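Local coordinates for protein P47 (Clostridium botulinum, PDB 6EKT) that may form part of a progenitor toxin complex that protects botulinum neurotoxin in the gut, and is built like tubular lipid-binding (TULIP) proteins, at residues 304-309 against 316-321; 337-342 against 360-365. All blocks are in the same frame, centred on the assembly; numbering follows the deposited sequence.

Contact 1 of 2, residues 304-309 against 316-321; sequences NNFSMQ and LKISLR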
loop_
_atom_site.group_PDB
_atom_site.type_symbol
_atom_site.label_atom_id
_atom_site.label_comp_id
_atom_site.label_asym_id
_atom_site.label_seq_id
_atom_site.Cartn_x
_atom_site.Cartn_y
_atom_site.Cartn_z
ATOM N N ASN A 304 21.203 27.015 -5.251
ATOM C CA ASN A 304 20.815 27.606 -3.978
ATOM C C ASN A 304 19.386 27.288 -3.553
ATOM O O ASN A 304 19.110 27.274 -2.365
ATOM C CB ASN A 304 21.061 29.108 -3.975
ATOM C CG ASN A 304 22.527 29.443 -4.197
ATOM O OD1 ASN A 304 23.406 28.903 -3.517
ATOM N ND2 ASN A 304 22.798 30.293 -5.176
ATOM N N ASN A 305 18.502 27.048 -4.518
ATOM C CA ASN A 305 17.090 26.721 -4.220
ATOM C C ASN A 305 16.694 25.575 -5.116
ATOM O O ASN A 305 16.949 25.610 -6.320
ATOM C CB ASN A 305 16.152 27.910 -4.483
ATOM C CG ASN A 305 16.581 29.160 -3.769
ATOM O OD1 ASN A 305 17.121 30.071 -4.392
ATOM N ND2 ASN A 305 16.367 29.216 -2.457
ATOM N N PHE A 306 16.052 24.578 -4.524
ATOM C CA PHE A 306 15.671 23.377 -5.204
ATOM C C PHE A 306 14.326 22.973 -4.617
ATOM O O PHE A 306 14.183 22.943 -3.400
ATOM C CB PHE A 306 16.717 22.279 -4.913
ATOM C CG PHE A 306 16.481 20.990 -5.649
ATOM C CD1 PHE A 306 15.696 19.969 -5.089
ATOM C CD2 PHE A 306 17.098 20.755 -6.886
ATOM C CE1 PHE A 306 15.513 18.766 -5.765
ATOM C CE2 PHE A 306 16.909 19.553 -7.568
ATOM C CZ PHE A 306 16.115 18.555 -6.995
ATOM N N SER A 307 13.360 22.699 -5.489
ATOM C CA SER A 307 12.088 22.149 -5.062
ATOM C C SER A 307 11.726 21.025 -5.994
ATOM O O SER A 307 12.129 21.016 -7.158
ATOM C CB SER A 307 10.998 23.219 -5.035
ATOM O OG SER A 307 11.490 24.384 -4.393
ATOM N N MET A 308 10.978 20.064 -5.463
ATOM C CA MET A 308 10.544 18.907 -6.213
ATOM C C MET A 308 9.199 18.497 -5.647
ATOM O O MET A 308 9.078 18.256 -4.436
ATOM C CB MET A 308 11.560 17.758 -6.013
ATOM C CG MET A 308 11.112 16.402 -6.564
ATOM S SD MET A 308 12.311 15.110 -6.164
ATOM C CE MET A 308 13.546 15.369 -7.439
ATOM N N GLN A 309 8.200 18.414 -6.510
ATOM C CA GLN A 309 6.906 17.908 -6.071
ATOM C C GLN A 309 6.288 17.042 -7.160
ATOM O O GLN A 309 6.674 17.120 -8.328
ATOM C CB GLN A 309 5.982 19.053 -5.640
ATOM C CG GLN A 309 5.535 19.996 -6.745
ATOM C CD GLN A 309 4.762 21.197 -6.223
ATOM O OE1 GLN A 309 5.279 21.991 -5.448
ATOM N NE2 GLN A 309 3.515 21.337 -6.658
ATOM N N LEU A 316 7.625 14.185 -11.610
ATOM C CA LEU A 316 8.190 15.137 -10.683
ATOM C C LEU A 316 8.408 16.444 -11.431
ATOM O O LEU A 316 8.931 16.429 -12.556
ATOM C CB LEU A 316 9.521 14.615 -10.110
ATOM C CG LEU A 316 9.481 13.356 -9.252
ATOM C CD1 LEU A 316 10.915 12.909 -8.973
ATOM C CD2 LEU A 316 8.689 13.577 -7.963
ATOM N N LYS A 317 7.977 17.553 -10.829
ATOM C CA LYS A 317 8.289 18.879 -11.343
ATOM C C LYS A 317 9.378 19.423 -10.442
ATOM O O LYS A 317 9.200 19.531 -9.219
ATOM C CB LYS A 317 7.055 19.798 -11.340
ATOM C CG LYS A 317 7.316 21.237 -11.792
ATOM C CD LYS A 317 6.028 22.073 -11.851
ATOM C CE LYS A 317 5.388 22.039 -13.228
ATOM N NZ LYS A 317 4.266 23.028 -13.356
ATOM N N ILE A 318 10.501 19.784 -11.060
ATOM C CA ILE A 318 11.702 20.206 -10.339
ATOM C C ILE A 318 11.989 21.635 -10.772
ATOM O O ILE A 318 12.122 21.915 -11.973
ATOM C CB ILE A 318 12.929 19.290 -10.623
ATOM C CG1 ILE A 318 12.616 17.844 -10.237
ATOM C CG2 ILE A 318 14.162 19.798 -9.875
ATOM C CD1 ILE A 318 13.578 16.804 -10.798
ATOM N N SER A 319 12.030 22.529 -9.791
ATOM C CA SER A 319 12.308 23.951 -10.009
ATOM C C SER A 319 13.551 24.295 -9.188
ATOM O O SER A 319 13.631 23.981 -7.988
ATOM C CB SER A 319 11.084 24.794 -9.607
ATOM O OG SER A 319 11.306 26.175 -9.866
ATOM N N LEU A 320 14.549 24.904 -9.834
ATOM C CA LEU A 320 15.784 25.225 -9.120
ATOM C C LEU A 320 16.394 26.540 -9.601
ATOM O O LEU A 320 16.151 26.957 -10.751
ATOM C CB LEU A 320 16.792 24.059 -9.229
ATOM C CG LEU A 320 17.395 23.738 -10.607
ATOM C CD1 LEU A 320 18.646 24.589 -10.819
ATOM C CD2 LEU A 320 17.723 22.259 -10.785
ATOM N N ARG A 321 17.182 27.156 -8.719
ATOM C CA ARG A 321 17.884 28.405 -9.000
ATOM C C ARG A 321 19.297 28.249 -8.479
ATOM O O ARG A 321 19.512 27.741 -7.367
ATOM C CB ARG A 321 17.201 29.559 -8.255
ATOM C CG ARG A 321 17.652 30.990 -8.573
ATOM C CD ARG A 321 16.662 32.007 -7.960
ATOM N NE ARG A 321 15.272 31.470 -7.918
ATOM C CZ ARG A 321 14.599 31.084 -6.822
ATOM N NH1 ARG A 321 13.373 30.602 -6.937
ATOM N NH2 ARG A 321 15.119 31.184 -5.607
HETATM O O HOH W 1 13.204 26.436 -6.364
#
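The Phe306 ring meets Ile318 and Leu320 obliquely: its CE2 lies 3.6 Å from Ile318 CG2, while CD2 rests near Leu320 CB. Phe269 packs edge-to-face against the same ring, and Leu256, Met260 and Leu395 also touch it. Met308 stands side by side with Ile318, CE 3.7 Å from Ile318 CD1, and sets SD against Leu316 CD1. On the other face of the sheet the Asn305 amide and the Arg321 guanidinium are turned 46° apart. Bent at its third torsion, the arginine chain swings back toward Asn305, bringing NH2 to 2.6 Å from Asn305 OD1. Between the two layers of side chains the strands run antiparallel, with paired bonds at Ser307-Ser319 and Gln309-Lys317, and Arg321 N bonds Asn305 O beside a classic beta bulge. There one carbonyl serves two donors, Arg321 O accepting from Asn304 N at 2.8 Å and Asn305 N at 3.1 Å. A water donates to Ser319 O. The hairpin is thus two-sided: Phe306, Met308, Leu316, Ile318 and Leu320 bury an apolar face, whereas Asn305, Ser307, Gln309, Lys317, Ser319 and Arg321 make the more polar, solvent-accessible one.

Contact 2 of 2, residues 337-342 against 360-365; sequences EIQSIN and NPTSSY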
loop_
_atom_site.group_PDB
_atom_site.type_symbol
_atom_site.label_atom_id
_atom_site.label_comp_id
_atom_site.label_asym_id
_atom_site.label_seq_id
_atom_site.Cartn_x
_atom_site.Cartn_y
_atom_site.Cartn_z
ATOM N N GLU A 337 18.124 29.540 -13.804
ATOM C CA GLU A 337 16.956 28.860 -13.247
ATOM C C GLU A 337 16.606 27.747 -14.187
ATOM O O GLU A 337 16.747 27.913 -15.394
ATOM C CB GLU A 337 15.775 29.836 -13.156
ATOM C CG GLU A 337 15.966 30.875 -12.070
ATOM C CD GLU A 337 14.732 31.736 -11.839
ATOM O OE1 GLU A 337 13.625 31.185 -11.646
ATOM O OE2 GLU A 337 14.893 32.971 -11.832
ATOM N N ILE A 338 16.144 26.618 -13.655
ATOM C CA ILE A 338 15.764 25.490 -14.483
ATOM C C ILE A 338 14.420 24.981 -13.968
ATOM O O ILE A 338 14.205 24.903 -12.751
ATOM C CB ILE A 338 16.825 24.346 -14.411
ATOM C CG1 ILE A 338 18.186 24.827 -14.955
ATOM C CG2 ILE A 338 16.405 23.113 -15.212
ATOM C CD1 ILE A 338 19.330 23.875 -14.672
ATOM N N GLN A 339 13.553 24.607 -14.910
ATOM C CA GLN A 339 12.304 23.911 -14.616
ATOM C C GLN A 339 12.227 22.620 -15.443
ATOM O O GLN A 339 12.157 22.686 -16.674
ATOM C CB GLN A 339 11.114 24.831 -14.920
ATOM C CG GLN A 339 11.142 26.178 -14.196
ATOM C CD GLN A 339 11.869 27.266 -14.963
ATOM O OE1 GLN A 339 11.909 27.264 -16.197
ATOM N NE2 GLN A 339 12.442 28.219 -14.234
ATOM N N SER A 340 12.228 21.468 -14.760
ATOM C CA SER A 340 12.267 20.152 -15.395
ATOM C C SER A 340 11.043 19.350 -14.979
ATOM O O SER A 340 10.607 19.422 -13.823
ATOM C CB SER A 340 13.517 19.422 -14.924
ATOM O OG SER A 340 13.674 18.170 -15.556
ATOM N N ILE A 341 10.493 18.603 -15.921
ATOM C CA ILE A 341 9.395 17.667 -15.641
ATOM C C ILE A 341 9.892 16.268 -15.955
ATOM O O ILE A 341 10.286 15.987 -17.090
ATOM C CB ILE A 341 8.123 18.020 -16.452
ATOM C CG1 ILE A 341 7.667 19.443 -16.101
ATOM C CG2 ILE A 341 7.012 16.997 -16.182
ATOM C CD1 ILE A 341 6.793 20.119 -17.148
ATOM N N ASN A 342 9.874 15.395 -14.951
ATOM C CA ASN A 342 10.524 14.089 -15.056
ATOM C C ASN A 342 9.526 12.969 -14.791
ATOM O O ASN A 342 9.069 12.794 -13.644
ATOM C CB ASN A 342 11.692 14.003 -14.085
ATOM C CG ASN A 342 12.768 15.047 -14.380
ATOM O OD1 ASN A 342 12.610 16.219 -14.040
ATOM N ND2 ASN A 342 13.834 14.633 -15.073
ATOM N N ASN A 360 12.483 18.282 -22.846
ATOM C CA ASN A 360 12.223 19.694 -23.133
ATOM C C ASN A 360 12.155 20.519 -21.843
ATOM O O ASN A 360 11.110 21.151 -21.559
ATOM C CB ASN A 360 10.942 19.867 -23.981
ATOM C CG ASN A 360 11.000 19.115 -25.294
ATOM O OD1 ASN A 360 10.392 18.055 -25.427
ATOM N ND2 ASN A 360 11.734 19.645 -26.259
ATOM N N PRO A 361 13.257 20.522 -21.055
ATOM C CA PRO A 361 13.274 21.361 -19.851
ATOM C C PRO A 361 13.268 22.850 -20.218
ATOM O O PRO A 361 13.511 23.185 -21.370
ATOM C CB PRO A 361 14.602 20.984 -19.187
ATOM C CG PRO A 361 15.476 20.572 -20.308
ATOM C CD PRO A 361 14.573 19.873 -21.276
ATOM N N THR A 362 12.970 23.730 -19.271
ATOM C CA THR A 362 13.056 25.160 -19.559
ATOM C C THR A 362 14.075 25.796 -18.639
ATOM O O THR A 362 14.288 25.329 -17.518
ATOM C CB THR A 362 11.717 25.897 -19.442
ATOM O OG1 THR A 362 11.149 25.654 -18.160
ATOM C CG2 THR A 362 10.764 25.429 -20.507
ATOM N N SER A 363 14.736 26.832 -19.136
ATOM C CA SER A 363 15.734 27.532 -18.315
ATOM C C SER A 363 15.824 29.003 -18.676
ATOM O O SER A 363 15.341 29.429 -19.734
ATOM C CB SER A 363 17.121 26.875 -18.458
ATOM O OG SER A 363 17.570 26.999 -19.786
ATOM N N SER A 364 16.452 29.777 -17.794
ATOM C CA SER A 364 16.792 31.166 -18.101
ATOM C C SER A 364 18.075 31.490 -17.352
ATOM O O SER A 364 18.473 30.750 -16.439
ATOM C CB SER A 364 15.657 32.125 -17.705
ATOM O OG SER A 364 15.349 32.003 -16.316
ATOM N N TYR A 365 18.727 32.574 -17.735
ATOM C CA TYR A 365 19.998 32.928 -17.121
ATOM C C TYR A 365 20.196 34.417 -17.214
ATOM O O TYR A 365 19.552 35.093 -18.054
ATOM C CB TYR A 365 21.174 32.175 -17.784
ATOM C CG TYR A 365 21.231 32.340 -19.286
ATOM C CD1 TYR A 365 21.901 33.413 -19.861
ATOM C CD2 TYR A 365 20.606 31.422 -20.126
ATOM C CE1 TYR A 365 21.942 33.585 -21.248
ATOM C CE2 TYR A 365 20.650 31.571 -21.517
ATOM C CZ TYR A 365 21.321 32.649 -22.063
ATOM O OH TYR A 365 21.354 32.803 -23.422
#
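Thr362 turns OG1 between its own backbone N and carbonyl carbon (chi1 54°), which carries the hydroxyl over to Gln339, where OG1 lies 3.3 Å from Gln339 CB. In one of its two conformers the Gln339 chain folds at its second torsion (chi2 89°) and crosses the threonine side chain at about a right angle. The same hydroxyl gives a weak, long bond to Gln339 O at 3.5 Å, an addition to the nearly straight backbone bond from Thr362 N to that oxygen (2.9 Å, 176° at the hydrogen). Gln339 N returns the pairing to Thr362 O at 2.8 Å. One step along, Ile338 and Ser363 form a non-hydrogen-bonded pair, and their side chains meet loosely, Ile338 CG1 being 4.2 Å from Ser363 CB. The next hydrogen-bonded pair joins Glu337 with Ser364: Glu337 N reaches Ser364 O at 2.9 Å and Ser364 N answers to Glu337 O, while Ser364 OG stands beside Glu337 CB. Pro361, just before the paired run 362-365, lays CB 3.9 Å from Gln339 O. Ile338, Pro361 and Ser363 touch helix 374-394 at Ile391, Glu392 and Ile388, so this side of the hairpin rests on the helix. Along its other edge, strand 329-347 is bonded to strand 315-326, with Ile338 packing on Leu320 and Glu337 reaching Arg321.

Contacts 1 and 2 follow each other along the chain and lie about 10 Å apart, centre to centre, within one antiparallel sheet. Each joins the strands of a beta hairpin, 297-311 with 315-326 and then 329-347 with 352-368, and the inner strands 315-326 and 329-347 are sheet neighbours. Probable backbone hydrogen bonds, Leu316 O to Asn342 N and Ile318 N to Ser340 O, both 2.8 Å, unite the hairpins; Ile318 CD1 also packs against Asn342 OD1. The four strands therefore form a continuous meander, consistent with the TULIP-like design of a beta-sheet wrapped around a long helix, and contact 2 touches helix 374-394.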